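Local coordinates for protein adhesin competence repressor (Streptococcus pyogenes serotype M3, PDB 5JLU) that senses zinc and binds DNA as a MarR-family transcription regulator, working as a dimer of two identical subunits, at residues 108-111 against 112-116; 54-57 against 58-61; 128-131 against 132-135; 138-141 against 142-146. All coordinates share one frame; numbering follows the deposited sequence.

Contact 1 is the metal-bearing one: His111 and His115 of helix 105-127, with His45 of helix 41-52, hold a zinc ion. Contact 2 lies about 20 Å from it, centre to centre, where a short strand runs into helix 57-64 of the winged helix-turn-helix part; the side chain of its Leu60 comes about 8 Å from that of His45 and about 13 Å from the zinc. Contacts 3 and 4 share helix 131-149, their centres about 15 Å apart, and both touch the second subunit. Contacts 2 and 3 are capping boxes at helix starts, about 36 Å apart between centres and on opposite sides of the chain's centre, whereas contacts 1 and 4 pair side chains four residues apart within a helix.

Contact 1. Residues 108-111 against 112-116; sequences ASEH and THHHD. With ZN (zinc ion), chain B.
His111 and His115, one helical turn apart, close on the same zinc ion through their NE2 atoms, each of which lies 2.1 Å from the metal. The two nitrogens are 3.0 Å from each other because the ion draws them together. His111 gets there with CG anti to its backbone N (chi1 172°), which swings the ring out from the helix, onto the side where His115 also projects. Three waters bind the zinc as well, and His45 completes the site.

The rings themselves meet as an offset edge-to-face pair, with planes at 72°. CD2 of His115 stands over one face of His111, toward its rim, 3.3 Å from His111 CE1, so the ring pair is packed as well as bridged by metal.

A water fixes the far side of the His111 ring. It lies in the ring plane at the edge and donates to Ala108 O while accepting from His111 ND1 at 2.8 Å. It also bonds to Thr112 OG1, tying the imidazole to the backbone one turn back, which probably helps to keep NE2 turned to the metal.

Main-chain bonds of an ordinary alpha-helix run beneath all this, such as His115 N to His111 O at 3.1 Å.

His115 ND1 is hydrogen-bonded to Asp12 of the second subunit, a second-shell carboxylate that probably helps to orient the ring. Met48 of helix 41-52 packs against His111, Thr112 and His115; the zinc, bound also by His45 of that same helix, joins it to helix 105-127.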
loop_
_atom_site.group_PDB
_atom_site.type_symbol
_atom_site.label_atom_id
_atom_site.label_comp_id
_atom_site.label_asym_id
_atom_site.label_seq_id
_atom_site.Cartn_x
_atom_site.Cartn_y
_atom_site.Cartn_z
ATOM N N ALA A 108 18.937 -4.522 2.185
ATOM C CA ALA A 108 18.531 -4.467 0.817
ATOM C C ALA A 108 18.331 -5.860 0.192
ATOM O O ALA A 108 17.314 -6.073 -0.453
ATOM C CB ALA A 108 19.507 -3.634 -0.021
ATOM N N SER A 109 19.299 -6.759 0.347
ATOM C CA SER A 109 19.228 -8.115 -0.202
ATOM C C SER A 109 18.018 -8.847 0.194
ATOM O O SER A 109 17.373 -9.453 -0.628
ATOM C CB SER A 109 20.411 -8.967 0.275
ATOM O OG SER A 109 21.509 -8.502 -0.400
ATOM N N GLU A 110 17.723 -8.813 1.473
ATOM C CA GLU A 110 16.475 -9.392 1.993
ATOM C C GLU A 110 15.166 -8.845 1.431
ATOM O O GLU A 110 14.158 -9.565 1.252
ATOM C CB GLU A 110 16.416 -9.196 3.509
ATOM C CG GLU A 110 15.166 -9.726 4.233
ATOM C CD GLU A 110 14.896 -11.260 4.060
ATOM O OE1 GLU A 110 13.799 -11.716 4.471
ATOM O OE2 GLU A 110 15.755 -12.033 3.542
ATOM N N HIS A 111 15.113 -7.542 1.279
ATOM C CA HIS A 111 13.950 -6.943 0.668
ATOM C C HIS A 111 13.887 -7.376 -0.808
ATOM O O HIS A 111 12.832 -7.725 -1.286
ATOM C CB HIS A 111 14.014 -5.430 0.810
ATOM C CG HIS A 111 12.966 -4.727 0.049
ATOM N ND1 HIS A 111 13.223 -4.034 -1.120
ATOM C CD2 HIS A 111 11.629 -4.667 0.257
ATOM C CE1 HIS A 111 12.086 -3.530 -1.560
ATOM N NE2 HIS A 111 11.105 -3.916 -0.748
ATOM N N THR A 112 15.028 -7.439 -1.488
ATOM C CA THR A 112 15.062 -7.876 -2.869
ATOM C C THR A 112 14.640 -9.325 -3.022
ATOM O O THR A 112 14.051 -9.705 -4.034
ATOM C CB THR A 112 16.444 -7.664 -3.457
ATOM O OG1 THR A 112 16.669 -6.275 -3.611
ATOM C CG2 THR A 112 16.636 -8.317 -4.823
ATOM N N HIS A 113 14.923 -10.126 -2.013
ATOM C CA HIS A 113 14.655 -11.557 -2.076
ATOM C C HIS A 113 13.173 -11.787 -1.840
ATOM O O HIS A 113 12.564 -12.635 -2.507
ATOM C CB HIS A 113 15.566 -12.342 -1.093
ATOM C CG HIS A 113 15.132 -13.762 -0.883
ATOM N ND1 HIS A 113 15.354 -14.766 -1.813
ATOM C CD2 HIS A 113 14.427 -14.328 0.121
ATOM C CE1 HIS A 113 14.814 -15.886 -1.379
ATOM N NE2 HIS A 113 14.256 -15.648 -0.203
ATOM N N HIS A 114 12.572 -11.035 -0.918
ATOM C CA HIS A 114 11.094 -11.055 -0.753
ATOM C C HIS A 114 10.308 -10.607 -2.014
ATOM O O HIS A 114 9.230 -11.138 -2.273
ATOM C CB HIS A 114 10.642 -10.224 0.470
ATOM C CG HIS A 114 10.964 -10.865 1.799
ATOM N ND1 HIS A 114 10.420 -10.427 2.992
ATOM C CD2 HIS A 114 11.752 -11.926 2.116
ATOM C CE1 HIS A 114 10.863 -11.183 3.983
ATOM N NE2 HIS A 114 11.670 -12.102 3.477
ATOM N N HIS A 115 10.824 -9.631 -2.769
ATOM C CA HIS A 115 10.273 -9.274 -4.084
ATOM C C HIS A 115 10.371 -10.448 -5.089
ATOM O O HIS A 115 9.413 -10.679 -5.831
ATOM C CB HIS A 115 10.815 -7.932 -4.638
ATOM C CG HIS A 115 10.085 -6.770 -4.049
ATOM N ND1 HIS A 115 8.851 -6.350 -4.525
ATOM C CD2 HIS A 115 10.333 -6.029 -2.937
ATOM C CE1 HIS A 115 8.376 -5.406 -3.741
ATOM N NE2 HIS A 115 9.278 -5.154 -2.802
ATOM N N ASP A 116 11.501 -11.156 -5.072
ATOM C CA ASP A 116 11.706 -12.291 -5.952
ATOM C C ASP A 116 10.702 -13.372 -5.614
ATOM O O ASP A 116 10.021 -13.874 -6.499
ATOM C CB ASP A 116 13.134 -12.825 -5.900
ATOM C CG ASP A 116 14.135 -11.852 -6.495
ATOM O OD1 ASP A 116 13.786 -11.148 -7.444
ATOM O OD2 ASP A 116 15.282 -11.779 -6.025
HETATM ZN ZN ZN B . 9.167 -3.501 -1.500
HETATM O O HOH W 1 15.865 -3.995 -2.033
HETATM O O HOH W 2 7.113 -3.075 -2.076
HETATM O O HOH W 3 8.886 -2.052 0.131
HETATM O O HOH W 4 8.353 -4.857 -0.234
#

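Contact 2. Residues 54-57 against 58-61; sequences RLTN and TDLA
One carboxylate oxygen, Asp59 OD2, takes both the backbone N-H and, weakly, the hydroxyl of Thr56, while that same hydroxyl oxygen accepts from the backbone of Asp59. The N-H of Thr56 reaches OD2 at 3.0 Å, nearly straight at 173°, coming from the anti side of the carboxylate and 34° out of its plane. In return Asp59 N donates to Thr56 OG1, also at 3.0 Å. This reciprocal pair is a capping box, with Thr56 as the N-cap of helix 57-64.

The threonine manages it because chi1 of 54° sets OG1 between its own backbone N and carbonyl carbon, turned to the first turn of the helix. The weak OG1 to OD2 bond, 2.9 Å long, has the hydroxyl as donor, leaving its oxygen to accept from the amide. Being at the start of the helix, the carboxylate probably also gains from the helix dipole.

Behind the cap the regular helix bonds take over, with Leu60 N on Thr56 O and Ala61 N on Asn57 O.

On the apolar side, Leu55 lays its CB and CD2 alongside Asp59 CB, and its CD1 meets Leu60 CD2 at 3.7 Å, a hydrophobic staple in form, bridging the residue before the cap and the one four beyond it.

Leu55 bonds by its backbone to Phe98 in strand 96-100, so the cap links the wing sheet to the helix-turn-helix. Both leucines rest on Leu49 of helix 41-52, Leu60 also packs on Ile75, and Asn57 OD1 is hydrogen-bonded to Thr72 of helix 68-80.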
loop_
_atom_site.group_PDB
_atom_site.type_symbol
_atom_site.label_atom_id
_atom_site.label_comp_id
_atom_site.label_asym_id
_atom_site.label_seq_id
_atom_site.Cartn_x
_atom_site.Cartn_y
_atom_site.Cartn_z
ATOM N N ARG A 54 24.803 3.269 -8.787
ATOM C CA ARG A 54 24.792 4.595 -8.203
ATOM C C ARG A 54 23.782 5.474 -8.980
ATOM O O ARG A 54 23.633 5.340 -10.216
ATOM C CB ARG A 54 26.200 5.210 -8.207
ATOM C CG ARG A 54 27.251 4.509 -7.304
ATOM C CD ARG A 54 28.638 5.221 -7.325
ATOM N NE ARG A 54 28.855 5.785 -8.665
ATOM C CZ ARG A 54 29.533 6.889 -8.985
ATOM N NH1 ARG A 54 29.564 7.273 -10.267
ATOM N NH2 ARG A 54 30.181 7.605 -8.064
ATOM N N LEU A 55 23.019 6.308 -8.243
ATOM C CA LEU A 55 22.017 7.178 -8.878
ATOM C C LEU A 55 21.925 8.463 -8.115
ATOM O O LEU A 55 22.325 8.542 -6.939
ATOM C CB LEU A 55 20.595 6.523 -8.953
ATOM C CG LEU A 55 20.352 5.177 -9.655
ATOM C CD1 LEU A 55 19.043 4.488 -9.197
ATOM C CD2 LEU A 55 20.341 5.345 -11.172
ATOM N N THR A 56 21.326 9.443 -8.763
ATOM C CA THR A 56 21.051 10.706 -8.127
ATOM C C THR A 56 19.675 10.746 -7.500
ATOM O O THR A 56 18.807 9.918 -7.785
ATOM C CB THR A 56 21.120 11.876 -9.162
ATOM O OG1 THR A 56 20.251 11.602 -10.270
ATOM C CG2 THR A 56 22.523 12.041 -9.669
ATOM N N ASN A 57 19.460 11.784 -6.713
ATOM C CA ASN A 57 18.162 12.091 -6.202
ATOM C C ASN A 57 17.118 12.101 -7.350
ATOM O O ASN A 57 16.053 11.457 -7.304
ATOM C CB ASN A 57 18.240 13.434 -5.431
ATOM C CG ASN A 57 16.880 13.933 -4.959
ATOM O OD1 ASN A 57 16.617 14.055 -3.759
ATOM N ND2 ASN A 57 15.993 14.210 -5.919
ATOM N N THR A 58 17.455 12.794 -8.414
ATOM C CA THR A 58 16.525 12.962 -9.539
ATOM C C THR A 58 16.349 11.650 -10.372
ATOM O O THR A 58 15.265 11.372 -10.806
ATOM C CB THR A 58 16.797 14.257 -10.372
ATOM O OG1 THR A 58 16.650 13.965 -11.762
ATOM C CG2 THR A 58 18.197 14.957 -10.098
ATOM N N ASP A 59 17.364 10.803 -10.533
ATOM C CA ASP A 59 17.135 9.480 -11.170
ATOM C C ASP A 59 16.152 8.671 -10.319
ATOM O O ASP A 59 15.323 8.003 -10.841
ATOM C CB ASP A 59 18.392 8.645 -11.222
ATOM C CG ASP A 59 19.507 9.254 -12.110
ATOM O OD1 ASP A 59 19.140 9.830 -13.158
ATOM O OD2 ASP A 59 20.731 9.145 -11.737
ATOM N N LEU A 60 16.322 8.723 -8.992
ATOM C CA LEU A 60 15.482 7.987 -8.034
ATOM C C LEU A 60 14.108 8.492 -8.094
ATOM O O LEU A 60 13.204 7.690 -8.133
ATOM C CB LEU A 60 16.014 8.153 -6.591
ATOM C CG LEU A 60 17.343 7.390 -6.351
ATOM C CD1 LEU A 60 18.024 7.814 -5.030
ATOM C CD2 LEU A 60 17.135 5.878 -6.385
ATOM N N ALA A 61 13.908 9.819 -8.096
ATOM C CA ALA A 61 12.560 10.319 -8.153
ATOM C C ALA A 61 11.800 9.895 -9.415
ATOM O O ALA A 61 10.619 9.527 -9.324
ATOM C CB ALA A 61 12.495 11.816 -7.991
#

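Contact 3. Residues 128-131 against 132-135; sequences KFSA and KELE
The extended backbone of Phe129 and Ser130 bends into helix 131-149 at Ala131, and Leu134 N closes the first turn on Ser130 O at 2.9 Å. Ser130 is the N-cap and forms a capping box with Glu133. A chi1 of 67° tucks its OG back over the main chain, facing the Glu133 amide, and OG accepts from Glu133 N at 3.2 Å along an almost straight line of 174°. The other half runs back: Ser130 N donates to Glu133 OE1 at 2.8 Å, the N-H meeting OE1 on its anti side, tilted 30° off the carboxylate plane.

Just before the cap, Phe129 CB touches Leu134 CD2 at 3.6 Å, an apolar bridge of hydrophobic-staple form. The same CB lies 3.6 Å from Glu133 OE1, and the phenyl and carboxylate chains cross at about a right angle.

Lys139 of the second subunit makes a cation-pi contact with Phe129, and a long, weak ion pair with Glu133. That neighbouring charge and the amide-rich start of the helix would both favour a negatively charged Glu133; the carboxylate probably serves mainly the cap, with no more than a weak electrostatic link to the second subunit.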
loop_
_atom_site.group_PDB
_atom_site.type_symbol
_atom_site.label_atom_id
_atom_site.label_comp_id
_atom_site.label_asym_id
_atom_site.label_seq_id
_atom_site.Cartn_x
_atom_site.Cartn_y
_atom_site.Cartn_z
ATOM N N LYS A 128 -3.069 -19.395 -14.172
ATOM C CA LYS A 128 -4.499 -19.778 -14.299
ATOM C C LYS A 128 -5.293 -19.171 -15.444
ATOM O O LYS A 128 -6.477 -19.480 -15.612
ATOM C CB LYS A 128 -5.203 -19.439 -12.998
ATOM C CG LYS A 128 -4.621 -20.210 -11.831
ATOM C CD LYS A 128 -5.021 -19.595 -10.483
ATOM C CE LYS A 128 -4.756 -20.601 -9.363
ATOM N NZ LYS A 128 -5.417 -20.206 -8.098
ATOM N N PHE A 129 -4.673 -18.317 -16.243
ATOM C CA PHE A 129 -5.375 -17.633 -17.312
ATOM C C PHE A 129 -4.802 -18.170 -18.581
ATOM O O PHE A 129 -3.592 -18.416 -18.641
ATOM C CB PHE A 129 -5.243 -16.075 -17.187
ATOM C CG PHE A 129 -5.979 -15.552 -15.978
ATOM C CD1 PHE A 129 -5.364 -15.528 -14.726
ATOM C CD2 PHE A 129 -7.316 -15.253 -16.060
ATOM C CE1 PHE A 129 -6.073 -15.109 -13.598
ATOM C CE2 PHE A 129 -8.027 -14.810 -14.943
ATOM C CZ PHE A 129 -7.413 -14.757 -13.708
ATOM N N SER A 130 -5.639 -18.339 -19.600
ATOM C CA SER A 130 -5.084 -18.589 -20.960
ATOM C C SER A 130 -4.322 -17.357 -21.395
ATOM O O SER A 130 -4.432 -16.263 -20.780
ATOM C CB SER A 130 -6.183 -18.916 -21.960
ATOM O OG SER A 130 -7.009 -17.790 -22.177
ATOM N N ALA A 131 -3.515 -17.518 -22.427
ATOM C CA ALA A 131 -2.739 -16.394 -22.973
ATOM C C ALA A 131 -3.596 -15.298 -23.650
ATOM O O ALA A 131 -3.176 -14.137 -23.738
ATOM C CB ALA A 131 -1.655 -16.924 -23.926
ATOM N N LYS A 132 -4.753 -15.703 -24.177
ATOM C CA LYS A 132 -5.848 -14.798 -24.531
ATOM C C LYS A 132 -6.324 -13.953 -23.332
ATOM O O LYS A 132 -6.347 -12.724 -23.394
ATOM C CB LYS A 132 -7.058 -15.570 -25.142
ATOM C CG LYS A 132 -7.402 -15.179 -26.581
ATOM C CD LYS A 132 -8.537 -16.050 -27.147
ATOM C CE LYS A 132 -8.030 -17.324 -27.838
ATOM N NZ LYS A 132 -9.100 -17.941 -28.680
ATOM N N GLU A 133 -6.716 -14.622 -22.271
ATOM C CA GLU A 133 -7.074 -13.926 -21.052
ATOM C C GLU A 133 -5.944 -12.940 -20.632
ATOM O O GLU A 133 -6.183 -11.749 -20.463
ATOM C CB GLU A 133 -7.468 -14.941 -19.962
ATOM C CG GLU A 133 -8.792 -15.640 -20.274
ATOM C CD GLU A 133 -9.101 -16.845 -19.388
ATOM O OE1 GLU A 133 -8.162 -17.470 -18.785
ATOM O OE2 GLU A 133 -10.314 -17.163 -19.282
ATOM N N LEU A 134 -4.686 -13.378 -20.650
ATOM C CA LEU A 134 -3.604 -12.534 -20.199
ATOM C C LEU A 134 -3.392 -11.281 -21.018
ATOM O O LEU A 134 -2.781 -10.344 -20.499
ATOM C CB LEU A 134 -2.267 -13.315 -20.032
ATOM C CG LEU A 134 -2.365 -14.338 -18.885
ATOM C CD1 LEU A 134 -1.161 -15.254 -18.875
ATOM C CD2 LEU A 134 -2.523 -13.700 -17.509
ATOM N N GLU A 135 -3.832 -11.215 -22.276
ATOM C CA GLU A 135 -3.725 -9.903 -22.996
ATOM C C GLU A 135 -4.649 -8.849 -22.360
ATOM O O GLU A 135 -4.340 -7.666 -22.308
ATOM C CB GLU A 135 -4.015 -10.013 -24.533
ATOM C CG GLU A 135 -3.124 -11.026 -25.286
ATOM C CD GLU A 135 -1.654 -10.962 -24.860
ATOM O OE1 GLU A 135 -1.033 -9.896 -25.139
ATOM O OE2 GLU A 135 -1.138 -11.947 -24.221
#

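Contact 4. Residues 138-141 against 142-146; sequences DKFV and TVFAE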
loop_
_atom_site.group_PDB
_atom_site.type_symbol
_atom_site.label_atom_id
_atom_site.label_comp_id
_atom_site.label_asym_id
_atom_site.label_seq_id
_atom_site.Cartn_x
_atom_site.Cartn_y
_atom_site.Cartn_z
ATOM N N ASP A 138 -3.191 -7.838 -19.060
ATOM C CA ASP A 138 -2.146 -6.886 -19.341
ATOM C C ASP A 138 -2.714 -5.532 -19.533
ATOM O O ASP A 138 -2.293 -4.547 -18.872
ATOM C CB ASP A 138 -1.360 -7.319 -20.596
ATOM C CG ASP A 138 -0.139 -6.406 -20.922
ATOM O OD1 ASP A 138 0.156 -5.421 -20.209
ATOM O OD2 ASP A 138 0.538 -6.688 -21.932
ATOM N N LYS A 139 -3.668 -5.469 -20.449
ATOM C CA LYS A 139 -4.355 -4.223 -20.753
ATOM C C LYS A 139 -4.897 -3.636 -19.444
ATOM O O LYS A 139 -4.683 -2.486 -19.177
ATOM C CB LYS A 139 -5.452 -4.430 -21.809
ATOM C CG LYS A 139 -5.845 -3.166 -22.594
ATOM C CD LYS A 139 -7.111 -3.333 -23.474
ATOM C CE LYS A 139 -7.999 -2.071 -23.465
ATOM N NZ LYS A 139 -9.356 -2.334 -24.010
ATOM N N PHE A 140 -5.516 -4.441 -18.587
ATOM C CA PHE A 140 -6.015 -3.911 -17.315
ATOM C C PHE A 140 -4.896 -3.372 -16.389
ATOM O O PHE A 140 -4.970 -2.218 -15.927
ATOM C CB PHE A 140 -6.866 -4.957 -16.601
ATOM C CG PHE A 140 -7.232 -4.578 -15.228
ATOM C CD1 PHE A 140 -8.101 -3.529 -15.007
ATOM C CD2 PHE A 140 -6.683 -5.256 -14.143
ATOM C CE1 PHE A 140 -8.412 -3.155 -13.714
ATOM C CE2 PHE A 140 -6.967 -4.873 -12.852
ATOM C CZ PHE A 140 -7.832 -3.822 -12.645
ATOM N N VAL A 141 -3.841 -4.144 -16.153
ATOM C CA VAL A 141 -2.838 -3.701 -15.176
ATOM C C VAL A 141 -2.135 -2.479 -15.671
ATOM O O VAL A 141 -1.788 -1.601 -14.862
ATOM C CB VAL A 141 -1.819 -4.775 -14.698
ATOM C CG1 VAL A 141 -2.537 -5.987 -14.179
ATOM C CG2 VAL A 141 -0.833 -5.176 -15.751
ATOM N N THR A 142 -1.983 -2.398 -16.992
ATOM C CA THR A 142 -1.346 -1.262 -17.626
ATOM C C THR A 142 -2.136 0.013 -17.392
ATOM O O THR A 142 -1.539 0.977 -16.888
ATOM C CB THR A 142 -1.117 -1.484 -19.129
ATOM O OG1 THR A 142 -0.305 -2.644 -19.309
ATOM C CG2 THR A 142 -0.399 -0.272 -19.756
ATOM N N VAL A 143 -3.447 0.025 -17.718
ATOM C CA VAL A 143 -4.228 1.255 -17.492
ATOM C C VAL A 143 -4.398 1.622 -16.004
ATOM O O VAL A 143 -4.436 2.789 -15.624
ATOM C CB VAL A 143 -5.617 1.262 -18.192
ATOM C CG1 VAL A 143 -5.468 1.124 -19.698
ATOM C CG2 VAL A 143 -6.546 0.202 -17.690
ATOM N N PHE A 144 -4.554 0.592 -15.182
ATOM C CA PHE A 144 -4.699 0.796 -13.761
ATOM C C PHE A 144 -3.465 1.499 -13.218
ATOM O O PHE A 144 -3.581 2.482 -12.525
ATOM C CB PHE A 144 -4.948 -0.547 -13.082
ATOM C CG PHE A 144 -5.372 -0.468 -11.668
ATOM C CD1 PHE A 144 -5.830 0.692 -11.089
ATOM C CD2 PHE A 144 -5.323 -1.581 -10.905
ATOM C CE1 PHE A 144 -6.238 0.711 -9.770
ATOM C CE2 PHE A 144 -5.708 -1.550 -9.570
ATOM C CZ PHE A 144 -6.182 -0.415 -9.017
ATOM N N ALA A 145 -2.292 0.989 -13.564
ATOM C CA ALA A 145 -1.025 1.553 -13.090
ATOM C C ALA A 145 -0.890 2.997 -13.554
ATOM O O ALA A 145 -0.515 3.796 -12.759
ATOM C CB ALA A 145 0.170 0.735 -13.585
ATOM N N GLU A 146 -1.221 3.303 -14.815
ATOM C CA GLU A 146 -1.223 4.680 -15.327
ATOM C C GLU A 146 -2.108 5.573 -14.502
ATOM O O GLU A 146 -1.686 6.587 -13.984
ATOM C CB GLU A 146 -1.701 4.729 -16.775
ATOM C CG GLU A 146 -0.654 4.196 -17.734
ATOM C CD GLU A 146 -1.144 4.024 -19.169
ATOM O OE1 GLU A 146 -0.368 3.464 -19.985
ATOM O OE2 GLU A 146 -2.285 4.428 -19.498
#
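Thr142 reaches back one helical turn to Asp138. Its CB lies 3.3 Å from Asp138 O, and at the tip OG1 donates to that same carbonyl at 2.8 Å, approaching from well above the carbonyl plane. With OG1 anti to the carbonyl carbon (chi1 -59°) and beside the backbone N, the hydroxyl comes within bonding distance of the same carbonyl that the N-H uses. That N-H, from Thr142 N, lies 2.9 Å from Asp138 O, so one oxygen is gripped by two donors from a single residue. OG1 further sits 3.0 Å from Asp138 OD1, and Lys10 of the second subunit meets both, in a salt bridge to the aspartate and a hydrogen bond to the threonine.

This is helix 131-149, which with helix 7-23 contributes to the dimerisation region of the MarR fold. On its buried side Phe140 and Phe144 run alongside each other in the same direction; their planes are 30° apart, but the displacement leaves little of one ring over the other. Their contact is at the rim, Phe140 CZ to Phe144 CD2 at 3.8 Å, while Phe144 CB comes over one face of the Phe140 ring. Leu11 of helix 7-23 packs against both rings, as does Leu125 of the second subunit.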